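Local coordinates for organic hydroperoxide resistance protein OhrB (Bacillus subtilis, PDB 2BJO) that takes part in resistance to organic hydroperoxides as an OsmC/Ohr-family protein, which as in its relatives probably reduces these peroxides through a pair of cysteines, at residues 5-10 and 19-24; 27-32 and 40-45; 62-67 and 109-114; 94-99 and 131-136. The protein carries 3 engineered substitutions. All coordinates share one frame; numbering follows the deposited sequence.

Contact 1: 5-10 and 19-24; sequences TAKVTA and TSDDGV
Val8 holds CG1 opposite its backbone N (chi1 180°), which lays that methyl against Thr19 O at 3.7 Å and leaves CG2 alongside Ser20 CB. Asp21 has its carboxylate folded in between its own N and carbonyl carbon (chi1 65°), a turn that sets CG 3.5 Å from Lys7 O. From the other segment the Lys7 CB comes up to Asp21 OD2 at 3.9 Å, while the ammonium end bends off and its charge does not meet the carboxylate. The backbones do the gripping. Thr9 and Thr19 form an antiparallel hydrogen-bonded pair, with Thr9 N to Thr19 O and Thr19 N to Thr9 O both at 3.1 Å. Beyond the non-hydrogen-bonded pair of Val8 and Ser20, Asp21 N reaches Lys7 O at 2.9 Å, almost perfectly straight (178°). One water accepts from Lys7 N at 3.1 Å; its link to Asp21 OD1 is too short to trust. Past Ser20 the chain leaves the strand in a type I turn ending at Gly23, where Asp22 OD1 takes both Ser20 OG and Val24 N, the latter closing an Asx turn. This is the beta hairpin of strands 4-11 and 17-20. Ile18 packs on Val8 and Ala10, strand 26-28 continues the sheet beyond 17-20, and residues Thr5 to Ala10 pair antiparallel with a strand of the second subunit, so the sheet crosses the dimer interface.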
loop_
_atom_site.group_PDB
_atom_site.type_symbol
_atom_site.label_atom_id
_atom_site.label_comp_id
_atom_site.label_asym_id
_atom_site.label_seq_id
_atom_site.Cartn_x
_atom_site.Cartn_y
_atom_site.Cartn_z
ATOM N N THR A 5 13.874 4.793 2.738
ATOM C CA THR A 5 13.288 4.336 1.488
ATOM C C THR A 5 13.144 2.831 1.611
ATOM O O THR A 5 14.150 2.165 1.790
ATOM C CB THR A 5 14.219 4.710 0.332
ATOM O OG1 THR A 5 14.314 6.136 0.309
ATOM C CG2 THR A 5 13.775 4.242 -1.061
ATOM N N ALA A 6 11.928 2.298 1.522
ATOM C CA ALA A 6 11.673 0.867 1.460
ATOM C C ALA A 6 11.663 0.439 -0.005
ATOM O O ALA A 6 11.042 1.094 -0.841
ATOM C CB ALA A 6 10.323 0.588 2.083
ATOM N N LYS A 7 12.348 -0.650 -0.358
ATOM C CA LYS A 7 12.400 -1.187 -1.715
ATOM C C LYS A 7 11.818 -2.592 -1.841
ATOM O O LYS A 7 12.143 -3.485 -1.066
ATOM C CB LYS A 7 13.830 -1.121 -2.291
ATOM C CG LYS A 7 14.430 0.288 -2.179
ATOM C CD LYS A 7 15.619 0.723 -3.037
ATOM C CE LYS A 7 17.016 0.353 -2.563
ATOM N NZ LYS A 7 18.160 1.233 -3.051
ATOM N N VAL A 8 10.973 -2.781 -2.852
ATOM C CA VAL A 8 10.361 -4.090 -3.137
ATOM C C VAL A 8 10.353 -4.225 -4.656
ATOM O O VAL A 8 9.999 -3.279 -5.340
ATOM C CB VAL A 8 8.902 -4.306 -2.595
ATOM C CG1 VAL A 8 8.373 -5.702 -2.958
ATOM C CG2 VAL A 8 8.755 -4.041 -1.090
ATOM N N THR A 9 10.726 -5.394 -5.153
ATOM C CA THR A 9 10.795 -5.721 -6.569
ATOM C C THR A 9 9.639 -6.661 -6.884
ATOM O O THR A 9 9.419 -7.656 -6.200
ATOM C CB THR A 9 12.175 -6.308 -6.976
ATOM O OG1 THR A 9 13.178 -5.300 -6.820
ATOM C CG2 THR A 9 12.199 -6.747 -8.441
ATOM N N ALA A 10 8.867 -6.353 -7.918
ATOM C CA ALA A 10 7.791 -7.261 -8.311
ATOM C C ALA A 10 8.169 -7.809 -9.657
ATOM O O ALA A 10 8.482 -7.003 -10.526
ATOM C CB ALA A 10 6.457 -6.535 -8.388
ATOM N N THR A 19 9.484 -9.647 -3.852
ATOM C CA THR A 19 10.502 -9.844 -2.831
ATOM C C THR A 19 11.022 -8.482 -2.363
ATOM O O THR A 19 11.503 -7.673 -3.160
ATOM C CB THR A 19 11.642 -10.743 -3.353
ATOM O OG1 THR A 19 11.053 -11.893 -3.951
ATOM C CG2 THR A 19 12.506 -11.258 -2.207
ATOM N N SER A 20 10.918 -8.197 -1.066
ATOM C CA SER A 20 11.484 -6.947 -0.557
ATOM C C SER A 20 13.018 -7.087 -0.672
ATOM O O SER A 20 13.576 -8.190 -0.725
ATOM C CB SER A 20 10.962 -6.599 0.834
ATOM O OG SER A 20 11.338 -7.571 1.798
ATOM N N ASP A 21 13.686 -5.937 -0.754
ATOM C CA ASP A 21 15.133 -5.835 -0.731
ATOM C C ASP A 21 15.713 -6.616 0.444
ATOM O O ASP A 21 16.706 -7.302 0.233
ATOM C CB ASP A 21 15.602 -4.370 -0.703
ATOM C CG ASP A 21 15.234 -3.589 0.563
ATOM O OD1 ASP A 21 14.340 -3.966 1.369
ATOM O OD2 ASP A 21 15.872 -2.519 0.730
ATOM N N ASP A 22 15.087 -6.526 1.627
ATOM C CA ASP A 22 15.560 -7.209 2.846
ATOM C C ASP A 22 15.030 -8.631 3.061
ATOM O O ASP A 22 15.357 -9.236 4.075
ATOM C CB ASP A 22 15.266 -6.351 4.092
ATOM C CG ASP A 22 13.792 -6.075 4.334
ATOM O OD1 ASP A 22 12.887 -6.627 3.668
ATOM O OD2 ASP A 22 13.554 -5.239 5.238
ATOM N N GLY A 23 14.213 -9.137 2.142
ATOM C CA GLY A 23 13.612 -10.453 2.206
ATOM C C GLY A 23 12.431 -10.612 3.156
ATOM O O GLY A 23 11.824 -11.680 3.211
ATOM N N VAL A 24 12.078 -9.583 3.918
ATOM C CA VAL A 24 10.989 -9.625 4.898
ATOM C C VAL A 24 9.715 -9.967 4.133
ATOM O O VAL A 24 8.967 -10.835 4.595
ATOM C CB VAL A 24 10.895 -8.338 5.748
ATOM C CG1 VAL A 24 9.625 -8.344 6.585
ATOM C CG2 VAL A 24 12.127 -8.161 6.635
HETATM O O HOH W 1 12.757 -2.332 2.194
#

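Contact 2: 27-32 and 40-45; sequences FDIVMP and TGTNPE
Where strand 26-28 runs out, Asp28, Ile29 and Val30 meet the loop of Thr40, Gly41 and Thr42 that leads into the long helix 44-65. Two backbone bonds hold Thr42 by its N-H and its carbonyl: Thr42 N gives to Asp28 O at 2.9 Å, and Val30 N gives to Thr42 O at 2.8 Å. They make a single bridge between Ile29 and Thr42, with the two segments running at 81° to each other. Gly41 presses its CA close to Asp28 O (3.3 Å), an approach that depends on its having no side chain, since Asp28 O and Val30 CG1 fill that side. Val30 straddles the loop: with chi1 at -66°, CG1 lies on Thr40 O at 3.5 Å while CG2 sits over Thr42 O. Ile29 CD1 slants across Thr42 CG2 at 3.9 Å, and Thr42 CG2 also touches Phe27 CB. Water joins the edges. One water accepts from Asp28 N and donates to Thr40 O, a second links Asp28 OD2 to Thr40 OG1, and a third spans Val30 O and Asn43 ND2. The polar ends also look outward: Asp28 OD1 pairs with His17 ND1, Thr42 OG1 with Gln46 OE1, and Asn43 OD1 receives Gln46 N. Leu25 of the second subunit packs on Phe27 and Thr42, and Tyr121 of that subunit holds Pro44 O. Asn43 followed by Pro44 is a characteristic helix start, with an asparagine N-cap whose side chain accepts from the backbone N of the first turn.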
loop_
_atom_site.group_PDB
_atom_site.type_symbol
_atom_site.label_atom_id
_atom_site.label_comp_id
_atom_site.label_asym_id
_atom_site.label_seq_id
_atom_site.Cartn_x
_atom_site.Cartn_y
_atom_site.Cartn_z
ATOM N N PHE A 27 6.516 -13.153 -1.516
ATOM C CA PHE A 27 5.221 -13.755 -1.793
ATOM C C PHE A 27 4.903 -13.786 -3.266
ATOM O O PHE A 27 5.269 -12.877 -4.012
ATOM C CB PHE A 27 4.018 -12.981 -1.210
ATOM C CG PHE A 27 4.081 -12.736 0.259
ATOM C CD1 PHE A 27 4.664 -11.580 0.755
ATOM C CD2 PHE A 27 3.554 -13.669 1.147
ATOM C CE1 PHE A 27 4.719 -11.359 2.131
ATOM C CE2 PHE A 27 3.598 -13.483 2.525
ATOM C CZ PHE A 27 4.192 -12.320 3.009
ATOM N N ASP A 28 4.171 -14.838 -3.617
ATOM C CA ASP A 28 3.448 -14.831 -4.880
ATOM C C ASP A 28 2.314 -13.810 -4.832
ATOM O O ASP A 28 1.788 -13.533 -3.764
ATOM C CB ASP A 28 2.823 -16.181 -5.205
ATOM C CG ASP A 28 3.842 -17.284 -5.332
ATOM O OD1 ASP A 28 4.863 -17.037 -5.982
ATOM O OD2 ASP A 28 3.624 -18.393 -4.803
ATOM N N ILE A 29 1.954 -13.312 -6.011
ATOM C CA ILE A 29 0.805 -12.469 -6.271
ATOM C C ILE A 29 -0.196 -13.447 -6.863
ATOM O O ILE A 29 0.104 -14.115 -7.859
ATOM C CB ILE A 29 1.132 -11.296 -7.212
ATOM C CG1 ILE A 29 2.239 -10.415 -6.590
ATOM C CG2 ILE A 29 -0.112 -10.502 -7.557
ATOM C CD1 ILE A 29 1.897 -9.670 -5.289
ATOM N N VAL A 30 -1.366 -13.510 -6.236
ATOM C CA VAL A 30 -2.373 -14.489 -6.629
ATOM C C VAL A 30 -3.657 -13.866 -7.174
ATOM O O VAL A 30 -4.056 -12.755 -6.858
ATOM C CB VAL A 30 -2.773 -15.480 -5.470
ATOM C CG1 VAL A 30 -1.595 -16.386 -5.095
ATOM C CG2 VAL A 30 -3.416 -14.772 -4.239
ATOM N N MET A 31 -4.340 -14.674 -7.967
ATOM C CA MET A 31 -5.550 -14.276 -8.669
ATOM C C MET A 31 -6.729 -14.753 -7.832
ATOM O O MET A 31 -6.510 -15.520 -6.888
ATOM C CB MET A 31 -5.591 -14.932 -10.047
ATOM C CG MET A 31 -4.203 -15.140 -10.638
ATOM S SD MET A 31 -4.172 -14.721 -12.376
ATOM C CE MET A 31 -4.358 -12.946 -12.133
ATOM N N PRO A 32 -7.945 -14.274 -8.152
ATOM C CA PRO A 32 -9.182 -14.712 -7.503
ATOM C C PRO A 32 -9.394 -16.231 -7.366
ATOM O O PRO A 32 -10.041 -16.612 -6.407
ATOM C CB PRO A 32 -10.254 -14.029 -8.359
ATOM C CG PRO A 32 -9.603 -12.739 -8.727
ATOM C CD PRO A 32 -8.220 -13.193 -9.118
ATOM N N THR A 40 -0.865 -19.940 -3.044
ATOM C CA THR A 40 -0.848 -19.093 -1.859
ATOM C C THR A 40 -0.181 -17.760 -2.144
ATOM O O THR A 40 0.783 -17.680 -2.895
ATOM C CB THR A 40 -0.031 -19.736 -0.735
ATOM O OG1 THR A 40 1.304 -19.958 -1.230
ATOM C CG2 THR A 40 -0.701 -21.036 -0.314
ATOM N N GLY A 41 -0.689 -16.695 -1.542
ATOM C CA GLY A 41 -0.021 -15.423 -1.747
ATOM C C GLY A 41 -0.864 -14.231 -1.385
ATOM O O GLY A 41 -1.855 -14.367 -0.685
ATOM N N THR A 42 -0.433 -13.093 -1.906
ATOM C CA THR A 42 -1.045 -11.812 -1.611
ATOM C C THR A 42 -1.500 -11.191 -2.929
ATOM O O THR A 42 -1.395 -11.804 -4.001
ATOM C CB THR A 42 -0.103 -10.907 -0.752
ATOM O OG1 THR A 42 -0.882 -9.866 -0.135
ATOM C CG2 THR A 42 1.056 -10.342 -1.523
ATOM N N ASN A 43 -2.014 -9.968 -2.801
ATOM C CA ASN A 43 -2.356 -9.118 -3.936
ATOM C C ASN A 43 -2.196 -7.629 -3.588
ATOM O O ASN A 43 -2.032 -7.297 -2.422
ATOM C CB ASN A 43 -3.745 -9.487 -4.466
ATOM C CG ASN A 43 -4.859 -9.176 -3.492
ATOM O OD1 ASN A 43 -4.894 -8.138 -2.828
ATOM N ND2 ASN A 43 -5.796 -10.120 -3.408
ATOM N N PRO A 44 -2.258 -6.723 -4.581
ATOM C CA PRO A 44 -2.053 -5.305 -4.272
ATOM C C PRO A 44 -3.086 -4.713 -3.315
ATOM O O PRO A 44 -2.722 -3.846 -2.531
ATOM C CB PRO A 44 -2.074 -4.641 -5.656
ATOM C CG PRO A 44 -1.693 -5.741 -6.571
ATOM C CD PRO A 44 -2.496 -6.875 -6.026
ATOM N N GLU A 45 -4.321 -5.202 -3.330
ATOM C CA GLU A 45 -5.396 -4.740 -2.447
ATOM C C GLU A 45 -5.109 -5.067 -0.982
ATOM O O GLU A 45 -5.182 -4.180 -0.136
ATOM C CB GLU A 45 -6.761 -5.266 -2.922
ATOM C CG GLU A 45 -7.276 -4.627 -4.210
ATOM C CD GLU A 45 -6.503 -5.029 -5.466
ATOM O OE1 GLU A 45 -6.093 -6.201 -5.618
ATOM O OE2 GLU A 45 -6.290 -4.167 -6.340
HETATM O O HOH W 2 3.621 -16.826 -1.568
HETATM O O HOH W 3 1.617 -20.410 -4.618
HETATM O O HOH W 4 3.965 -20.003 -2.276
HETATM O O HOH W 5 -6.465 -11.833 -5.974
#

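Contact 3: 62-67 and 109-114; sequences HVAKEQ and QELVNA
Val63 and Leu111 pass one another from opposite sides at the centre of this helix-helix contact. Val63 CG2, in the slot between its own N and carbonyl carbon, sits against Leu111 O at 3.4 Å and also meets Leu111 CB. Its other methyl, CG1, turned away from the carbonyl carbon (chi1 -65°), lies on Ala114 CB at 3.9 Å. The two branches thus touch residues about one turn apart. Leu111 answers with its own two methyls: CD1 rests on Ala64 CB at 3.9 Å, and CD2 lies against the face of the Gln67 amide at its nitrogen, NE2 3.5 Å away. The apolar patch is bordered by a polar tie. Gln67 and Glu110 stretch out from opposite directions, both chains extended, and Gln67 NE2 donates to Glu110 OE1 at 2.9 Å with a fairly straight N-H...O of 165°. The bond leaves close to the amide plane and reaches the syn side of the oxygen, out of the carboxylate plane; amide and carboxylate are turned 23° apart. One shell out, Lys107 NZ forms a salt bridge with Glu110 OE2 and a weak hydrogen bond with Gln67 OE1, so it can help fix the rotation of both flat groups. The ring of His62 stacks with that of Phe118. Leu60 of helix 44-65 packs on Leu111 and Val112, and Ile69 and Ile71 cover Ala64. Helix 105-118 thus lies between the end of helix 44-65 and strand 132-135, and the Cys55-Cys119 disulfide joins helix 44-65 to the residue just after helix 105-118.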
loop_
_atom_site.group_PDB
_atom_site.type_symbol
_atom_site.label_atom_id
_atom_site.label_comp_id
_atom_site.label_asym_id
_atom_site.label_seq_id
_atom_site.Cartn_x
_atom_site.Cartn_y
_atom_site.Cartn_z
ATOM N N HIS A 62 0.296 8.396 17.477
ATOM C CA HIS A 62 0.943 9.708 17.533
ATOM C C HIS A 62 -0.013 10.823 17.991
ATOM O O HIS A 62 0.387 11.677 18.753
ATOM C CB HIS A 62 1.569 10.024 16.157
ATOM C CG HIS A 62 2.225 11.365 16.082
ATOM N ND1 HIS A 62 1.519 12.539 15.901
ATOM C CD2 HIS A 62 3.525 11.725 16.185
ATOM C CE1 HIS A 62 2.348 13.565 15.893
ATOM N NE2 HIS A 62 3.570 13.093 16.057
ATOM N N VAL A 63 -1.267 10.864 17.548
ATOM C CA VAL A 63 -2.180 11.963 17.909
ATOM C C VAL A 63 -2.591 11.866 19.385
ATOM O O VAL A 63 -2.770 12.862 20.080
ATOM C CB VAL A 63 -3.387 12.167 16.957
ATOM C CG1 VAL A 63 -2.875 12.588 15.610
ATOM C CG2 VAL A 63 -4.265 10.948 16.866
ATOM N N ALA A 64 -2.720 10.629 19.840
ATOM C CA ALA A 64 -3.028 10.299 21.220
ATOM C C ALA A 64 -1.859 10.702 22.112
ATOM O O ALA A 64 -2.065 11.302 23.175
ATOM C CB ALA A 64 -3.347 8.830 21.326
ATOM N N LYS A 65 -0.643 10.366 21.682
ATOM C CA LYS A 65 0.570 10.712 22.420
ATOM C C LYS A 65 0.702 12.187 22.759
ATOM O O LYS A 65 1.056 12.555 23.879
ATOM C CB LYS A 65 1.799 10.355 21.587
ATOM C CG LYS A 65 2.617 9.271 22.202
ATOM C CD LYS A 65 3.656 9.816 23.189
ATOM C CE LYS A 65 4.492 8.650 23.776
ATOM N NZ LYS A 65 5.995 8.816 23.915
ATOM N N GLU A 66 0.424 12.997 21.743
ATOM C CA GLU A 66 0.292 14.446 21.832
ATOM C C GLU A 66 -0.587 14.974 22.978
ATOM O O GLU A 66 -0.392 16.098 23.437
ATOM C CB GLU A 66 -0.226 14.955 20.478
ATOM C CG GLU A 66 0.813 15.043 19.381
ATOM C CD GLU A 66 1.826 16.149 19.664
ATOM O OE1 GLU A 66 3.031 15.800 19.680
ATOM O OE2 GLU A 66 1.434 17.327 19.889
ATOM N N GLN A 67 -1.558 14.171 23.403
ATOM C CA GLN A 67 -2.470 14.415 24.517
ATOM C C GLN A 67 -2.199 13.561 25.765
ATOM O O GLN A 67 -3.019 13.521 26.681
ATOM C CB GLN A 67 -3.896 14.183 24.002
ATOM C CG GLN A 67 -4.244 15.194 22.930
ATOM C CD GLN A 67 -5.717 15.243 22.597
ATOM O OE1 GLN A 67 -6.563 15.192 23.503
ATOM N NE2 GLN A 67 -6.029 15.335 21.300
ATOM N N GLN A 109 -13.492 9.447 18.580
ATOM C CA GLN A 109 -13.935 10.194 17.398
ATOM C C GLN A 109 -12.939 11.297 17.034
ATOM O O GLN A 109 -12.531 11.426 15.873
ATOM C CB GLN A 109 -15.319 10.826 17.581
ATOM C CG GLN A 109 -15.874 11.412 16.267
ATOM C CD GLN A 109 -16.100 10.288 15.257
ATOM O OE1 GLN A 109 -15.346 10.100 14.295
ATOM N NE2 GLN A 109 -17.133 9.500 15.517
ATOM N N GLU A 110 -12.548 12.070 18.039
ATOM C CA GLU A 110 -11.616 13.170 17.808
ATOM C C GLU A 110 -10.277 12.688 17.273
ATOM O O GLU A 110 -9.780 13.261 16.306
ATOM C CB GLU A 110 -11.413 13.968 19.101
ATOM C CG GLU A 110 -10.453 15.153 19.035
ATOM C CD GLU A 110 -9.989 15.554 20.419
ATOM O OE1 GLU A 110 -8.807 15.941 20.563
ATOM O OE2 GLU A 110 -10.806 15.465 21.361
ATOM N N LEU A 111 -9.706 11.653 17.887
ATOM C CA LEU A 111 -8.395 11.130 17.467
ATOM C C LEU A 111 -8.328 10.402 16.122
ATOM O O LEU A 111 -7.310 10.392 15.451
ATOM C CB LEU A 111 -7.810 10.212 18.545
ATOM C CG LEU A 111 -7.602 10.968 19.866
ATOM C CD1 LEU A 111 -7.072 9.915 20.791
ATOM C CD2 LEU A 111 -6.688 12.179 19.851
ATOM N N VAL A 112 -9.437 9.774 15.754
ATOM C CA VAL A 112 -9.623 9.175 14.450
ATOM C C VAL A 112 -9.562 10.267 13.374
ATOM O O VAL A 112 -8.858 10.134 12.368
ATOM C CB VAL A 112 -10.921 8.339 14.458
ATOM C CG1 VAL A 112 -11.429 7.973 13.054
ATOM C CG2 VAL A 112 -10.701 7.048 15.225
ATOM N N ASN A 113 -10.299 11.356 13.581
ATOM C CA ASN A 113 -10.266 12.439 12.606
ATOM C C ASN A 113 -8.859 13.013 12.516
ATOM O O ASN A 113 -8.360 13.182 11.409
ATOM C CB ASN A 113 -11.265 13.530 12.940
ATOM C CG ASN A 113 -12.699 13.050 12.931
ATOM O OD1 ASN A 113 -13.045 12.094 12.250
ATOM N ND2 ASN A 113 -13.556 13.724 13.701
ATOM N N ALA A 114 -8.222 13.288 13.656
ATOM C CA ALA A 114 -6.860 13.796 13.651
ATOM C C ALA A 114 -5.883 12.847 12.933
ATOM O O ALA A 114 -5.047 13.250 12.113
ATOM C CB ALA A 114 -6.449 14.127 15.086
#

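Contact 4: 94-99 and 131-136; sequences VTLVVN and VKLELK
Val131 puts CG1 near Leu96 CD1 and CG2 near Val94 CB, both at 4.2 Å. Lys132 then opens a parallel pairing: its N gives to Val94 O at 3.1 Å and its O takes Leu96 N, while its extended chain runs past Thr95 OG1, which lies 3.5 Å from Lys132 CB. On the opposite face Leu133 runs alongside Leu96, CD2 to CD1 3.8 Å. Glu134 N bonds to Leu96 O at 2.9 Å, and its O receives Val98 N. Its carboxylate crosses between two neighbours, OE2 over Thr95 CG2 at 3.6 Å and OE1 by Val97 CG2. Leu135 brings CD2 to Val98 O. Lys136, CG folded back over its backbone (chi1 37°), lays CD across Val97 CG1 at about a right angle, and its N gives to Val98 O; water bridges its O to Asn99 OD1, which also accepts from Lys101 N. Strand 89-99 lies between 74-84, antiparallel, and 132-135, parallel; a beta-alpha-beta connection through helices 105-118 and 120-125 joins 89-99 to 132-135. Val94, Leu96 and Val131 pack on helix 44-65, Val131, Leu133 and Leu135 on helix 105-118, while Thr95 and Val97 turn to the other face.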
loop_
_atom_site.group_PDB
_atom_site.type_symbol
_atom_site.label_atom_id
_atom_site.label_comp_id
_atom_site.label_asym_id
_atom_site.label_seq_id
_atom_site.Cartn_x
_atom_site.Cartn_y
_atom_site.Cartn_z
ATOM N N VAL A 94 -11.893 2.082 0.089
ATOM C CA VAL A 94 -11.274 1.774 1.389
ATOM C C VAL A 94 -12.224 2.031 2.557
ATOM O O VAL A 94 -12.762 3.123 2.636
ATOM C CB VAL A 94 -9.977 2.599 1.678
ATOM C CG1 VAL A 94 -9.344 2.213 3.021
ATOM C CG2 VAL A 94 -8.904 2.428 0.602
ATOM N N THR A 95 -12.399 1.060 3.455
ATOM C CA THR A 95 -13.024 1.282 4.753
ATOM C C THR A 95 -12.013 0.930 5.854
ATOM O O THR A 95 -11.272 -0.046 5.757
ATOM C CB THR A 95 -14.389 0.560 4.823
ATOM O OG1 THR A 95 -15.279 1.217 3.906
ATOM C CG2 THR A 95 -15.007 0.638 6.206
ATOM N N LEU A 96 -11.951 1.731 6.917
ATOM C CA LEU A 96 -11.146 1.447 8.102
ATOM C C LEU A 96 -12.084 1.341 9.306
ATOM O O LEU A 96 -12.808 2.293 9.584
ATOM C CB LEU A 96 -10.055 2.504 8.339
ATOM C CG LEU A 96 -9.036 2.774 7.224
ATOM C CD1 LEU A 96 -8.288 4.084 7.439
ATOM C CD2 LEU A 96 -8.027 1.644 7.054
ATOM N N VAL A 97 -12.071 0.207 10.008
ATOM C CA VAL A 97 -12.956 -0.024 11.157
ATOM C C VAL A 97 -12.015 0.056 12.351
ATOM O O VAL A 97 -11.126 -0.781 12.511
ATOM C CB VAL A 97 -13.709 -1.355 11.144
ATOM C CG1 VAL A 97 -14.763 -1.404 12.272
ATOM C CG2 VAL A 97 -14.440 -1.585 9.827
ATOM N N VAL A 98 -12.224 1.076 13.180
ATOM C CA VAL A 98 -11.336 1.356 14.293
ATOM C C VAL A 98 -11.915 0.944 15.648
ATOM O O VAL A 98 -12.974 1.449 16.050
ATOM C CB VAL A 98 -10.991 2.855 14.307
ATOM C CG1 VAL A 98 -9.974 3.140 15.396
ATOM C CG2 VAL A 98 -10.473 3.311 12.946
ATOM N N ASN A 99 -11.203 0.033 16.308
ATOM C CA ASN A 99 -11.507 -0.475 17.633
ATOM C C ASN A 99 -10.468 0.151 18.552
ATOM O O ASN A 99 -9.295 -0.212 18.464
ATOM C CB ASN A 99 -11.514 -2.006 17.696
ATOM C CG ASN A 99 -11.751 -2.562 19.109
ATOM O OD1 ASN A 99 -12.180 -1.876 20.033
ATOM N ND2 ASN A 99 -11.436 -3.838 19.288
ATOM N N VAL A 131 -12.484 7.373 1.491
ATOM C CA VAL A 131 -12.130 6.575 2.673
ATOM C C VAL A 131 -13.149 6.685 3.819
ATOM O O VAL A 131 -13.304 7.749 4.433
ATOM C CB VAL A 131 -10.721 6.933 3.219
ATOM C CG1 VAL A 131 -10.395 6.074 4.441
ATOM C CG2 VAL A 131 -9.664 6.750 2.140
ATOM N N LYS A 132 -13.829 5.579 4.098
ATOM C CA LYS A 132 -14.856 5.492 5.143
ATOM C C LYS A 132 -14.223 5.020 6.441
ATOM O O LYS A 132 -13.536 4.006 6.469
ATOM C CB LYS A 132 -15.989 4.528 4.789
ATOM C CG LYS A 132 -16.761 4.974 3.554
ATOM C CD LYS A 132 -17.541 3.840 2.921
ATOM C CE LYS A 132 -18.124 4.259 1.572
ATOM N NZ LYS A 132 -18.628 3.056 0.836
ATOM N N LEU A 133 -14.485 5.789 7.494
ATOM C CA LEU A 133 -13.953 5.633 8.842
ATOM C C LEU A 133 -15.103 5.244 9.755
ATOM O O LEU A 133 -16.100 5.951 9.836
ATOM C CB LEU A 133 -13.317 6.921 9.354
ATOM C CG LEU A 133 -12.197 7.515 8.501
ATOM C CD1 LEU A 133 -11.740 8.793 9.144
ATOM C CD2 LEU A 133 -10.994 6.631 8.272
ATOM N N GLU A 134 -14.955 4.109 10.425
ATOM C CA GLU A 134 -15.968 3.553 11.301
ATOM C C GLU A 134 -15.349 3.233 12.651
ATOM O O GLU A 134 -14.335 2.560 12.705
ATOM C CB GLU A 134 -16.549 2.273 10.695
ATOM C CG GLU A 134 -17.237 2.512 9.364
ATOM C CD GLU A 134 -17.818 1.266 8.696
ATOM O OE1 GLU A 134 -17.812 0.167 9.303
ATOM O OE2 GLU A 134 -18.289 1.422 7.538
ATOM N N LEU A 135 -15.943 3.727 13.724
ATOM C CA LEU A 135 -15.619 3.301 15.070
ATOM C C LEU A 135 -16.466 2.120 15.488
ATOM O O LEU A 135 -17.602 2.037 15.058
ATOM C CB LEU A 135 -15.964 4.373 16.099
ATOM C CG LEU A 135 -15.067 5.568 16.387
ATOM C CD1 LEU A 135 -15.857 6.563 17.217
ATOM C CD2 LEU A 135 -13.799 5.056 17.095
ATOM N N LYS A 136 -15.946 1.233 16.326
ATOM C CA LYS A 136 -16.773 0.237 17.007
ATOM C C LYS A 136 -16.645 0.386 18.525
ATOM O O LYS A 136 -15.547 0.582 19.062
ATOM C CB LYS A 136 -16.472 -1.182 16.538
ATOM C CG LYS A 136 -15.050 -1.542 16.215
ATOM C CD LYS A 136 -14.986 -2.959 15.643
ATOM C CE LYS A 136 -15.034 -4.068 16.674
ATOM N NZ LYS A 136 -14.404 -5.331 16.154
HETATM O O HOH W 6 -14.465 -1.432 21.352
#

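Contacts 3 and 4 touch each other: Val112 of the helix packs on Val98, Leu133 and Leu135, so helix 105-118 has a helix on one side and a sheet on another. Contact 4 is stitched mainly by backbone bonds, contact 3 by methyls plus one polar pair. Contacts 1 and 2 lie at the dimer face, adjoin in sequence and share the antiparallel sheet of strands 4-11, 17-20 and 26-28; contact 2 is the one rich in bridging waters. It leads into helix 44-65, which contact 3 meets at its far end. All are partly buried, but contact 4 lies nearest the chain's centre (about 11 Å between centres), contact 2 next (about 15 Å), and contacts 1 and 3 farthest out (about 18 Å).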